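Side-chain contacts in galactonate dehydratase (Zobellia galactanivorans, PDB 5OLC), which is an enolase-superfamily enzyme in which an N-terminal capping domain packs against a C-terminal TIM-type barrel: residues A[55-60]-A[302-307]; A[84-89]-A[108-113]; A[101-106]-A[256-261]; A[260-265]-A[274-279]. All coordinates share one frame; numbering follows the deposited sequence.

Interaction 1 (A[55-60]-A[302-307])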
loop_
_atom_site.group_PDB
_atom_site.type_symbol
_atom_site.label_atom_id
_atom_site.label_comp_id
_atom_site.label_asym_id
_atom_site.label_seq_id
_atom_site.Cartn_x
_atom_site.Cartn_y
_atom_site.Cartn_z
ATOM N N GLU A 55 7.109 34.534 -23.411
ATOM C CA GLU A 55 8.457 34.081 -23.105
ATOM C C GLU A 55 8.462 32.580 -22.777
ATOM O O GLU A 55 7.534 32.070 -22.145
ATOM C CB GLU A 55 8.991 34.887 -21.902
ATOM C CG GLU A 55 10.473 34.754 -21.605
ATOM C CD GLU A 55 10.964 35.774 -20.592
ATOM O OE1 GLU A 55 10.259 36.781 -20.367
ATOM O OE2 GLU A 55 12.045 35.556 -20.000
ATOM N N GLY A 56 9.512 31.909 -23.234
ATOM C CA GLY A 56 9.787 30.503 -22.976
ATOM C C GLY A 56 11.042 30.375 -22.133
ATOM O O GLY A 56 11.960 31.191 -22.285
ATOM N N TYR A 57 11.074 29.399 -21.199
ATOM C CA TYR A 57 12.233 29.205 -20.322
ATOM C C TYR A 57 13.020 27.959 -20.705
ATOM O O TYR A 57 12.439 26.868 -20.784
ATOM C CB TYR A 57 11.833 29.189 -18.835
ATOM C CG TYR A 57 12.992 28.975 -17.884
ATOM C CD1 TYR A 57 13.762 30.046 -17.436
ATOM C CD2 TYR A 57 13.291 27.705 -17.390
ATOM C CE1 TYR A 57 14.817 29.855 -16.537
ATOM C CE2 TYR A 57 14.348 27.501 -16.497
ATOM C CZ TYR A 57 15.110 28.579 -16.072
ATOM O OH TYR A 57 16.146 28.374 -15.190
ATOM N N GLY A 58 14.326 28.140 -20.924
ATOM C CA GLY A 58 15.253 27.078 -21.300
ATOM C C GLY A 58 16.227 27.471 -22.393
ATOM O O GLY A 58 16.624 28.638 -22.452
ATOM N N PRO A 59 16.637 26.533 -23.291
ATOM C CA PRO A 59 17.595 26.899 -24.358
ATOM C C PRO A 59 16.933 27.645 -25.529
ATOM O O PRO A 59 16.243 27.061 -26.382
ATOM C CB PRO A 59 18.229 25.552 -24.750
ATOM C CG PRO A 59 17.522 24.494 -23.925
ATOM C CD PRO A 59 16.276 25.107 -23.385
ATOM N N ALA A 60 17.147 28.962 -25.540
ATOM C CA ALA A 60 16.586 29.916 -26.486
ATOM C C ALA A 60 16.339 29.376 -27.910
ATOM O O ALA A 60 15.183 29.213 -28.301
ATOM C CB ALA A 60 17.437 31.166 -26.532
ATOM N N VAL A 302 4.815 28.796 -5.087
ATOM C CA VAL A 302 5.615 30.000 -5.282
ATOM C C VAL A 302 6.202 29.710 -6.643
ATOM O O VAL A 302 6.934 28.730 -6.742
ATOM C CB VAL A 302 6.720 30.231 -4.208
ATOM C CG1 VAL A 302 7.534 31.492 -4.530
ATOM C CG2 VAL A 302 6.137 30.300 -2.797
ATOM N N PRO A 303 5.839 30.417 -7.730
ATOM C CA PRO A 303 6.399 30.047 -9.034
ATOM C C PRO A 303 7.889 30.352 -9.187
ATOM O O PRO A 303 8.461 31.135 -8.416
ATOM C CB PRO A 303 5.520 30.812 -10.025
ATOM C CG PRO A 303 5.055 31.987 -9.284
ATOM C CD PRO A 303 4.942 31.586 -7.839
ATOM N N HIS A 304 8.525 29.688 -10.153
ATOM C CA HIS A 304 9.924 29.925 -10.468
ATOM C C HIS A 304 9.929 30.993 -11.571
ATOM O O HIS A 304 9.130 30.891 -12.513
ATOM C CB HIS A 304 10.600 28.625 -10.938
ATOM C CG HIS A 304 12.051 28.784 -11.299
ATOM N ND1 HIS A 304 12.479 28.767 -12.626
ATOM C CD2 HIS A 304 13.128 28.952 -10.494
ATOM C CE1 HIS A 304 13.793 28.936 -12.581
ATOM N NE2 HIS A 304 14.231 29.055 -11.322
ATOM N N THR A 305 10.766 32.052 -11.414
ATOM C CA THR A 305 10.895 33.141 -12.400
ATOM C C THR A 305 12.349 33.548 -12.593
ATOM O O THR A 305 12.991 34.006 -11.645
ATOM C CB THR A 305 9.979 34.362 -12.132
ATOM O OG1 THR A 305 9.292 34.249 -10.880
ATOM C CG2 THR A 305 8.993 34.594 -13.256
ATOM N N TRP A 306 12.867 33.376 -13.830
ATOM C CA TRP A 306 14.250 33.699 -14.177
ATOM C C TRP A 306 14.392 34.097 -15.656
ATOM O O TRP A 306 15.106 33.436 -16.427
ATOM C CB TRP A 306 15.192 32.536 -13.796
ATOM C CG TRP A 306 16.604 32.940 -13.475
ATOM C CD1 TRP A 306 17.028 33.656 -12.390
ATOM C CD2 TRP A 306 17.792 32.566 -14.199
ATOM N NE1 TRP A 306 18.400 33.782 -12.409
ATOM C CE2 TRP A 306 18.896 33.128 -13.513
ATOM C CE3 TRP A 306 18.029 31.839 -15.382
ATOM C CZ2 TRP A 306 20.218 32.972 -13.964
ATOM C CZ3 TRP A 306 19.337 31.686 -15.827
ATOM C CH2 TRP A 306 20.415 32.244 -15.122
ATOM N N GLY A 307 13.737 35.201 -16.017
ATOM C CA GLY A 307 13.772 35.736 -17.373
ATOM C C GLY A 307 13.651 37.242 -17.445
ATOM O O GLY A 307 14.224 37.956 -16.612
#

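Interaction 2 (A[84-89]-A[108-113])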
loop_
_atom_site.group_PDB
_atom_site.type_symbol
_atom_site.label_atom_id
_atom_site.label_comp_id
_atom_site.label_asym_id
_atom_site.label_seq_id
_atom_site.Cartn_x
_atom_site.Cartn_y
_atom_site.Cartn_z
ATOM N N VAL A 84 -8.353 26.462 -26.622
ATOM C CA VAL A 84 -8.549 25.715 -27.869
ATOM C C VAL A 84 -7.194 25.588 -28.586
ATOM O O VAL A 84 -6.898 24.548 -29.190
ATOM C CB VAL A 84 -9.644 26.338 -28.778
ATOM C CG1 VAL A 84 -10.082 25.382 -29.891
ATOM C CG2 VAL A 84 -10.840 26.783 -27.965
ATOM N N LEU A 85 -6.358 26.640 -28.469
ATOM C CA LEU A 85 -5.011 26.685 -29.063
ATOM C C LEU A 85 -4.068 25.794 -28.272
ATOM O O LEU A 85 -3.319 25.037 -28.883
ATOM C CB LEU A 85 -4.471 28.130 -29.155
ATOM C CG LEU A 85 -5.367 29.139 -29.877
ATOM C CD1 LEU A 85 -4.891 30.538 -29.667
ATOM C CD2 LEU A 85 -5.474 28.837 -31.360
ATOM N N TRP A 86 -4.135 25.862 -26.909
ATOM C CA TRP A 86 -3.312 25.069 -25.983
ATOM C C TRP A 86 -3.537 23.601 -26.238
ATOM O O TRP A 86 -2.570 22.866 -26.390
ATOM C CB TRP A 86 -3.618 25.415 -24.524
ATOM C CG TRP A 86 -2.528 25.070 -23.568
ATOM C CD1 TRP A 86 -1.646 25.931 -22.991
ATOM C CD2 TRP A 86 -2.230 23.772 -23.035
ATOM N NE1 TRP A 86 -0.779 25.242 -22.169
ATOM C CE2 TRP A 86 -1.123 23.920 -22.167
ATOM C CE3 TRP A 86 -2.782 22.488 -23.218
ATOM C CZ2 TRP A 86 -0.565 22.844 -21.479
ATOM C CZ3 TRP A 86 -2.197 21.412 -22.572
ATOM C CH2 TRP A 86 -1.107 21.596 -21.708
ATOM N N GLN A 87 -4.798 23.188 -26.373
ATOM C CA GLN A 87 -5.142 21.805 -26.672
ATOM C C GLN A 87 -4.711 21.352 -28.078
ATOM O O GLN A 87 -4.402 20.173 -28.264
ATOM C CB GLN A 87 -6.635 21.548 -26.426
ATOM C CG GLN A 87 -6.955 21.254 -24.961
ATOM C CD GLN A 87 -6.308 19.972 -24.466
ATOM O OE1 GLN A 87 -6.630 18.860 -24.914
ATOM N NE2 GLN A 87 -5.354 20.108 -23.553
ATOM N N GLU A 88 -4.669 22.277 -29.055
ATOM C CA GLU A 88 -4.210 21.944 -30.410
ATOM C C GLU A 88 -2.705 21.654 -30.345
ATOM O O GLU A 88 -2.272 20.592 -30.786
ATOM C CB GLU A 88 -4.539 23.071 -31.415
ATOM C CG GLU A 88 -3.961 22.874 -32.813
ATOM C CD GLU A 88 -4.575 21.850 -33.757
ATOM O OE1 GLU A 88 -4.089 21.776 -34.909
ATOM O OE2 GLU A 88 -5.533 21.136 -33.374
ATOM N N MET A 89 -1.931 22.567 -29.714
ATOM C CA MET A 89 -0.492 22.461 -29.497
ATOM C C MET A 89 -0.166 21.205 -28.731
ATOM O O MET A 89 0.796 20.538 -29.071
ATOM C CB MET A 89 0.017 23.681 -28.727
ATOM C CG MET A 89 0.055 24.955 -29.548
ATOM S SD MET A 89 0.952 26.222 -28.638
ATOM C CE MET A 89 -0.299 26.844 -27.589
ATOM N N ALA A 108 5.453 29.882 -23.943
ATOM C CA ALA A 108 5.745 31.150 -24.602
ATOM C C ALA A 108 4.538 31.682 -25.367
ATOM O O ALA A 108 4.149 32.822 -25.113
ATOM C CB ALA A 108 6.942 30.983 -25.510
ATOM N N ILE A 109 3.898 30.842 -26.241
ATOM C CA ILE A 109 2.673 31.183 -26.980
ATOM C C ILE A 109 1.539 31.505 -25.989
ATOM O O ILE A 109 0.896 32.535 -26.143
ATOM C CB ILE A 109 2.282 30.062 -27.991
ATOM C CG1 ILE A 109 3.317 29.964 -29.139
ATOM C CG2 ILE A 109 0.856 30.259 -28.542
ATOM C CD1 ILE A 109 3.532 28.588 -29.689
ATOM N N ASP A 110 1.324 30.650 -24.958
ATOM C CA ASP A 110 0.288 30.838 -23.932
ATOM C C ASP A 110 0.360 32.222 -23.262
ATOM O O ASP A 110 -0.607 32.973 -23.356
ATOM C CB ASP A 110 0.301 29.695 -22.895
ATOM C CG ASP A 110 -0.982 29.566 -22.093
ATOM O OD1 ASP A 110 -1.996 29.099 -22.671
ATOM O OD2 ASP A 110 -0.968 29.910 -20.881
ATOM N N VAL A 111 1.517 32.593 -22.668
ATOM C CA VAL A 111 1.722 33.880 -21.976
ATOM C C VAL A 111 1.370 35.070 -22.899
ATOM O O VAL A 111 0.690 36.005 -22.461
ATOM C CB VAL A 111 3.138 33.976 -21.340
ATOM C CG1 VAL A 111 3.355 35.302 -20.613
ATOM C CG2 VAL A 111 3.385 32.807 -20.384
ATOM N N ALA A 112 1.757 34.998 -24.190
ATOM C CA ALA A 112 1.392 36.026 -25.177
ATOM C C ALA A 112 -0.132 36.048 -25.466
ATOM O O ALA A 112 -0.678 37.135 -25.656
ATOM C CB ALA A 112 2.192 35.849 -26.467
ATOM N N LEU A 113 -0.826 34.879 -25.455
ATOM C CA LEU A 113 -2.293 34.811 -25.671
ATOM C C LEU A 113 -3.084 35.367 -24.468
ATOM O O LEU A 113 -4.290 35.654 -24.577
ATOM C CB LEU A 113 -2.753 33.375 -25.933
ATOM C CG LEU A 113 -2.342 32.739 -27.232
ATOM C CD1 LEU A 113 -2.490 31.238 -27.148
ATOM C CD2 LEU A 113 -3.116 33.312 -28.383
#

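Interaction 3 (A[101-106]-A[256-261])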
loop_
_atom_site.group_PDB
_atom_site.type_symbol
_atom_site.label_atom_id
_atom_site.label_comp_id
_atom_site.label_asym_id
_atom_site.label_seq_id
_atom_site.Cartn_x
_atom_site.Cartn_y
_atom_site.Cartn_z
ATOM N N VAL A 101 11.621 21.372 -23.682
ATOM C CA VAL A 101 11.645 22.293 -24.817
ATOM C C VAL A 101 10.261 22.566 -25.433
ATOM O O VAL A 101 9.869 23.731 -25.396
ATOM C CB VAL A 101 12.699 21.843 -25.874
ATOM C CG1 VAL A 101 12.486 22.515 -27.235
ATOM C CG2 VAL A 101 14.116 22.102 -25.363
ATOM N N LEU A 102 9.525 21.562 -25.991
ATOM C CA LEU A 102 8.200 21.854 -26.594
ATOM C C LEU A 102 7.183 22.435 -25.586
ATOM O O LEU A 102 6.295 23.170 -26.010
ATOM C CB LEU A 102 7.595 20.681 -27.369
ATOM C CG LEU A 102 8.192 20.408 -28.758
ATOM C CD1 LEU A 102 7.731 19.079 -29.285
ATOM C CD2 LEU A 102 7.836 21.481 -29.763
ATOM N N GLN A 103 7.364 22.176 -24.268
ATOM C CA GLN A 103 6.514 22.740 -23.223
ATOM C C GLN A 103 6.797 24.230 -23.050
ATOM O O GLN A 103 5.852 25.003 -22.841
ATOM C CB GLN A 103 6.627 21.982 -21.875
ATOM C CG GLN A 103 5.997 20.589 -21.862
ATOM C CD GLN A 103 4.707 20.472 -22.660
ATOM O OE1 GLN A 103 3.733 21.207 -22.441
ATOM N NE2 GLN A 103 4.684 19.559 -23.628
ATOM N N ALA A 104 8.089 24.636 -23.186
ATOM C CA ALA A 104 8.485 26.042 -23.105
ATOM C C ALA A 104 8.059 26.822 -24.383
ATOM O O ALA A 104 7.839 28.039 -24.310
ATOM C CB ALA A 104 9.976 26.168 -22.843
ATOM N N ALA A 105 7.897 26.110 -25.536
ATOM C CA ALA A 105 7.372 26.688 -26.778
ATOM C C ALA A 105 5.878 26.962 -26.560
ATOM O O ALA A 105 5.426 28.084 -26.832
ATOM C CB ALA A 105 7.560 25.728 -27.931
ATOM N N ILE A 106 5.122 25.946 -25.994
ATOM C CA ILE A 106 3.681 26.043 -25.654
ATOM C C ILE A 106 3.465 27.125 -24.597
ATOM O O ILE A 106 2.511 27.890 -24.723
ATOM C CB ILE A 106 3.006 24.687 -25.257
ATOM C CG1 ILE A 106 3.113 23.635 -26.387
ATOM C CG2 ILE A 106 1.534 24.905 -24.914
ATOM C CD1 ILE A 106 2.419 22.292 -26.162
ATOM N N GLU A 256 9.711 20.406 -13.224
ATOM C CA GLU A 256 8.445 19.683 -13.380
ATOM C C GLU A 256 7.542 20.380 -14.391
ATOM O O GLU A 256 7.421 21.603 -14.383
ATOM C CB GLU A 256 7.745 19.450 -12.038
ATOM C CG GLU A 256 8.270 18.250 -11.269
ATOM C CD GLU A 256 7.996 16.874 -11.854
ATOM O OE1 GLU A 256 7.057 16.737 -12.668
ATOM O OE2 GLU A 256 8.716 15.923 -11.477
ATOM N N TYR A 257 6.968 19.594 -15.306
ATOM C CA TYR A 257 6.153 20.077 -16.416
ATOM C C TYR A 257 4.773 19.427 -16.445
ATOM O O TYR A 257 4.641 18.218 -16.239
ATOM C CB TYR A 257 6.885 19.809 -17.753
ATOM C CG TYR A 257 8.231 20.498 -17.891
ATOM C CD1 TYR A 257 9.384 19.938 -17.345
ATOM C CD2 TYR A 257 8.360 21.681 -18.612
ATOM C CE1 TYR A 257 10.622 20.576 -17.453
ATOM C CE2 TYR A 257 9.593 22.324 -18.738
ATOM C CZ TYR A 257 10.722 21.768 -18.154
ATOM O OH TYR A 257 11.939 22.387 -18.298
ATOM N N LEU A 258 3.752 20.240 -16.725
ATOM C CA LEU A 258 2.325 19.896 -16.847
ATOM C C LEU A 258 1.650 19.503 -15.527
ATOM O O LEU A 258 2.307 19.293 -14.499
ATOM C CB LEU A 258 2.053 18.814 -17.928
ATOM C CG LEU A 258 2.570 19.082 -19.344
ATOM C CD1 LEU A 258 2.176 17.952 -20.278
ATOM C CD2 LEU A 258 2.038 20.408 -19.899
ATOM N N LYS A 259 0.306 19.427 -15.576
ATOM C CA LYS A 259 -0.558 19.026 -14.463
ATOM C C LYS A 259 -0.210 17.581 -14.050
ATOM O O LYS A 259 -0.176 17.266 -12.851
ATOM C CB LYS A 259 -2.056 19.160 -14.850
ATOM C CG LYS A 259 -2.510 18.385 -16.117
ATOM C CD LYS A 259 -4.016 18.453 -16.374
ATOM C CE LYS A 259 -4.404 19.452 -17.427
ATOM N NZ LYS A 259 -3.997 19.000 -18.787
ATOM N N TYR A 260 0.121 16.730 -15.054
ATOM C CA TYR A 260 0.449 15.321 -14.851
ATOM C C TYR A 260 1.743 15.143 -14.099
ATOM O O TYR A 260 1.847 14.250 -13.258
ATOM C CB TYR A 260 0.479 14.583 -16.185
ATOM C CG TYR A 260 -0.754 14.811 -17.023
ATOM C CD1 TYR A 260 -1.909 14.066 -16.816
ATOM C CD2 TYR A 260 -0.749 15.732 -18.066
ATOM C CE1 TYR A 260 -3.034 14.235 -17.621
ATOM C CE2 TYR A 260 -1.873 15.923 -18.865
ATOM C CZ TYR A 260 -3.017 15.175 -18.635
ATOM O OH TYR A 260 -4.142 15.350 -19.400
ATOM N N GLY A 261 2.704 16.010 -14.401
ATOM C CA GLY A 261 4.003 16.021 -13.753
ATOM C C GLY A 261 3.879 16.448 -12.307
ATOM O O GLY A 261 4.449 15.807 -11.419
#

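Interaction 4 (A[260-265]-A[274-279])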
loop_
_atom_site.group_PDB
_atom_site.type_symbol
_atom_site.label_atom_id
_atom_site.label_comp_id
_atom_site.label_asym_id
_atom_site.label_seq_id
_atom_site.Cartn_x
_atom_site.Cartn_y
_atom_site.Cartn_z
ATOM N N TYR A 260 0.121 16.730 -15.054
ATOM C CA TYR A 260 0.449 15.321 -14.851
ATOM C C TYR A 260 1.743 15.143 -14.099
ATOM O O TYR A 260 1.847 14.250 -13.258
ATOM C CB TYR A 260 0.479 14.583 -16.185
ATOM C CG TYR A 260 -0.754 14.811 -17.023
ATOM C CD1 TYR A 260 -1.909 14.066 -16.816
ATOM C CD2 TYR A 260 -0.749 15.732 -18.066
ATOM C CE1 TYR A 260 -3.034 14.235 -17.621
ATOM C CE2 TYR A 260 -1.873 15.923 -18.865
ATOM C CZ TYR A 260 -3.017 15.175 -18.635
ATOM O OH TYR A 260 -4.142 15.350 -19.400
ATOM N N GLY A 261 2.704 16.010 -14.401
ATOM C CA GLY A 261 4.003 16.021 -13.753
ATOM C C GLY A 261 3.879 16.448 -12.307
ATOM O O GLY A 261 4.449 15.807 -11.419
ATOM N N PHE A 262 3.087 17.504 -12.066
ATOM C CA PHE A 262 2.864 17.991 -10.717
ATOM C C PHE A 262 1.980 17.090 -9.867
ATOM O O PHE A 262 2.174 17.066 -8.657
ATOM C CB PHE A 262 2.365 19.420 -10.721
ATOM C CG PHE A 262 3.545 20.354 -10.628
ATOM C CD1 PHE A 262 4.204 20.550 -9.414
ATOM C CD2 PHE A 262 4.049 20.973 -11.764
ATOM C CE1 PHE A 262 5.313 21.394 -9.329
ATOM C CE2 PHE A 262 5.154 21.818 -11.682
ATOM C CZ PHE A 262 5.776 22.030 -10.464
ATOM N N LYS A 263 1.080 16.298 -10.480
ATOM C CA LYS A 263 0.253 15.322 -9.760
ATOM C C LYS A 263 1.170 14.234 -9.196
ATOM O O LYS A 263 1.051 13.897 -8.020
ATOM C CB LYS A 263 -0.836 14.757 -10.706
ATOM C CG LYS A 263 -1.225 13.283 -10.610
ATOM C CD LYS A 263 -2.180 12.965 -9.478
ATOM C CE LYS A 263 -3.009 11.725 -9.748
ATOM N NZ LYS A 263 -2.250 10.436 -9.813
ATOM N N ARG A 264 2.134 13.741 -10.023
ATOM C CA ARG A 264 3.102 12.718 -9.639
ATOM C C ARG A 264 4.046 13.237 -8.546
ATOM O O ARG A 264 4.344 12.478 -7.625
ATOM C CB ARG A 264 3.820 12.105 -10.865
ATOM C CG ARG A 264 5.286 12.501 -11.154
ATOM C CD ARG A 264 5.902 11.668 -12.284
ATOM N NE ARG A 264 5.420 12.016 -13.639
ATOM C CZ ARG A 264 4.433 11.398 -14.307
ATOM N NH1 ARG A 264 4.098 11.798 -15.528
ATOM N NH2 ARG A 264 3.768 10.389 -13.748
ATOM N N LEU A 265 4.426 14.529 -8.581
ATOM C CA LEU A 265 5.273 15.107 -7.539
ATOM C C LEU A 265 4.522 15.154 -6.197
ATOM O O LEU A 265 5.074 14.770 -5.163
ATOM C CB LEU A 265 5.760 16.517 -7.950
ATOM C CG LEU A 265 6.656 17.267 -6.933
ATOM C CD1 LEU A 265 8.074 16.820 -7.019
ATOM C CD2 LEU A 265 6.578 18.742 -7.138
ATOM N N ALA A 274 5.660 24.052 -4.081
ATOM C CA ALA A 274 5.797 23.663 -5.488
ATOM C C ALA A 274 6.212 24.898 -6.284
ATOM O O ALA A 274 5.596 25.952 -6.129
ATOM C CB ALA A 274 4.484 23.114 -6.012
ATOM N N GLN A 275 7.272 24.789 -7.107
ATOM C CA GLN A 275 7.784 25.939 -7.843
ATOM C C GLN A 275 7.722 25.766 -9.365
ATOM O O GLN A 275 8.778 25.688 -9.997
ATOM C CB GLN A 275 9.208 26.323 -7.360
ATOM C CG GLN A 275 9.265 26.699 -5.885
ATOM C CD GLN A 275 10.387 27.623 -5.487
ATOM O OE1 GLN A 275 11.062 27.403 -4.478
ATOM N NE2 GLN A 275 10.543 28.739 -6.191
ATOM N N PRO A 276 6.522 25.753 -10.006
ATOM C CA PRO A 276 6.498 25.658 -11.482
ATOM C C PRO A 276 6.899 26.981 -12.139
ATOM O O PRO A 276 6.557 28.049 -11.620
ATOM C CB PRO A 276 5.037 25.311 -11.819
ATOM C CG PRO A 276 4.285 25.395 -10.550
ATOM C CD PRO A 276 5.162 25.893 -9.453
ATOM N N ASP A 277 7.627 26.922 -13.263
ATOM C CA ASP A 277 7.966 28.135 -13.996
ATOM C C ASP A 277 6.896 28.275 -15.076
ATOM O O ASP A 277 6.681 27.340 -15.860
ATOM C CB ASP A 277 9.380 28.068 -14.606
ATOM C CG ASP A 277 9.895 29.395 -15.155
ATOM O OD1 ASP A 277 9.300 29.908 -16.137
ATOM O OD2 ASP A 277 10.912 29.902 -14.626
ATOM N N ILE A 278 6.197 29.424 -15.093
ATOM C CA ILE A 278 5.099 29.690 -16.033
ATOM C C ILE A 278 5.550 29.474 -17.471
ATOM O O ILE A 278 4.891 28.747 -18.207
ATOM C CB ILE A 278 4.440 31.079 -15.780
ATOM C CG1 ILE A 278 3.756 31.122 -14.379
ATOM C CG2 ILE A 278 3.432 31.432 -16.862
ATOM C CD1 ILE A 278 4.068 32.321 -13.524
ATOM N N CYS A 279 6.746 29.991 -17.800
ATOM C CA CYS A 279 7.425 29.975 -19.105
ATOM C C CYS A 279 7.985 28.597 -19.505
ATOM O O CYS A 279 8.513 28.441 -20.614
ATOM C CB CYS A 279 8.506 31.057 -19.138
ATOM S SG CYS A 279 7.872 32.747 -18.916
#

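Interaction 1 (A[55-60]-A[302-307])
Tyr57, on the chain leaving strand 51-56, and the irregular loop carrying His304 and Trp306 run close without pairing as strands; the closest pair of CA atoms, those of Tyr57 and Gly307, is 7.3 Å apart. The Tyr57 ring, its CG anti to the backbone N (chi1 179°), does most of the touching, reaching across to meet two different groups of the loop. His304 turns the CE1 edge of its imidazole toward the phenol in an offset edge-to-face stack, the centroids 5.4 Å apart and the planes at 80°. The offset carries His304 CE1 toward the hydroxyl end, 3.6 Å from Tyr57 OH. At the rim of the phenol, Tyr57 CE1 lies 3.6 Å from Trp306 O, which sits near the ring plane, while Trp306 CB packs on the same carbon at 3.9 Å. Here the capping domain of an enolase-type fold reaches the loop at the C-terminal end of a barrel strand, the side where the active site lies in this superfamily. His304 ND1 is hydrogen-bonded to Asp277, a pairing reminiscent of the His-Asp dyad of mandelate racemase relatives. Glu55 stretches an extended chain to the same loop, its OE2 against the CA of Gly307, where there is no side chain to block it. Its OE1 is hydrogen-bonded to Thr308 OG1 and Ala311 N, at the start of helix 309-321.

Interaction 2 (A[84-89]-A[108-113])
Leu85 lays its CD1 methyl over the forked end of Leu113, 3.5 Å from Leu113 CD2 and equally near Leu113 CD1. The pair belongs to an antiparallel helical hairpin of the capping domain, formed by helices 82-93 and 101-120, whose local axes run at 173° to each other. At 10.6 Å between axes, the gap is bridged by side chains: two apolar pairs line one side of the interface, and Trp86 meets Asp110 along the other, at a level between them. In the second apolar pair, Met89 crosses Ile109 at a slant: Met89 SD is 3.7 Å from Ile109 CD1. A bend at the thioether (chi3 -83°) brings Met89 CE against the other branch, 3.7 Å from Ile109 CG2. Trp86 and Asp110 both have CG anti to the backbone N, and the indole presents its pyrrole edge to a carboxylate whose plane stands nearly perpendicular to the ring. The polar ends of both are engaged near the start of helix 283-296, Trp86 NE1 donating to Gly282 O and Asp110 OD1 bonding to Thr285 OG1. Between the two helices themselves, the indole therefore offers carbon rather than its N-H: Trp86 CD1 lies 3.2 Å from Asp110 OD1, which sits near the ring plane.

Interaction 3 (A[101-106]-A[256-261])
Two torsions shape how Gln103 meets Tyr257 and Leu258: chi1 of -71° places CG beside the backbone N, and chi2 of -37° folds the chain so that the amide doubles back instead of stretching ahead. The bend divides the work along one side chain. Its root touches the aromatic ring, with Gln103 CB 3.7 Å from Tyr257 CD2, and its tip goes to the leucine, with Gln103 OE1 3.2 Å from Leu258 CD2. The glutamine and the tyrosine slide past each other in opposite directions, so the contact is made by the CH2 groups rather than by the amide, whose plane is turned 75° from that of the ring. Leu258 instead comes in at about a right angle and sets a single methyl against the amide, Gln103 CD being 3.8 Å from Leu258 CD2. This is van der Waals contact, and it leaves the polar end of the tyrosine pointing past the glutamine: Tyr257 OH bonds to Asp95 O of the second subunit. Neighbouring Glu256 likewise makes a salt bridge to Arg98 of that subunit, while Val101 packs on its Leu102 and Leu102 on its Val101. Helix 101-120 of the capping domain thus leans with its first turn, through Gln103, on the segment leading from barrel strand 250-252 into helix 258-267, a domain-to-barrel interface characteristic of the enolase superfamily.

Interaction 4 (A[260-265]-A[274-279])
Phe262 against Ala274 and Pro276 is an apolar contact between a barrel helix and the strand that follows it, together with the residues just beyond that strand's end, part of the layer between the helical shell and the strands of the TIM-type barrel. Strand 250-252, helix 258-267 and strand 273-274 form one beta-alpha-beta crossover, the two strands being parallel neighbours, and Phe262 is the side chain through which the helix reaches the second of them. Phe262 CE1 of the phenyl ring meets the alanine, 3.8 Å from Ala274 CB. At the neighbouring atoms of the ring's far end the proline is met over a wider front: Phe262 CE2 lies 3.5 Å from Pro276 CB, and Phe262 CZ is 3.7 Å from Pro276 CG. The two side chains meet at a slant. Ala274 and Pro276 stand two residues apart and both direct their CB atoms toward the helix, so one phenyl group spans the pair. Gln275, between them, turns the opposite way and touches Trp226 and Glu228 of strand 224-228. Farther along, Asp277 also faces away from Phe262 and serves as the N-cap of the short helix 278-281, its OD1 accepting a weak, bent bond from Cys279 N at 3.0 Å, with an N-H...O angle of 129°. Ile290 of helix 283-296 packs on both Phe262 and Pro276. Strand 273-274 itself lies between strands 250-252 and 300-301, and backbone bonds continue from it, Gln275 pairing with Gly252 and Ala274 with Asp300 and Val302.

Together the four contacts trace a path from the capping domain into the barrel. Interaction 2 leads into interaction 3 along helix 101-120, and Trp86 CH2 touches Leu258 CD2 at 3.8 Å. Interactions 3 and 4 share Tyr260 and Gly261, with centres about 8 Å apart. Interaction 4 then joins interaction 1 through two probable hydrogen bonds, Asp277 OD2 to His304 ND1 and Tyr57 N to Cys279 O, both 2.8 Å. The centre of interaction 1 is about 5 Å from the chain's centre and that of interaction 2 about 18 Å; by analogy with relatives, interactions 1 and 4, at the C-terminal ends of barrel strands, are probably near the active site. Ala108 CB packs on Glu55 C at 3.5 Å, connecting interactions 2 and 1 directly.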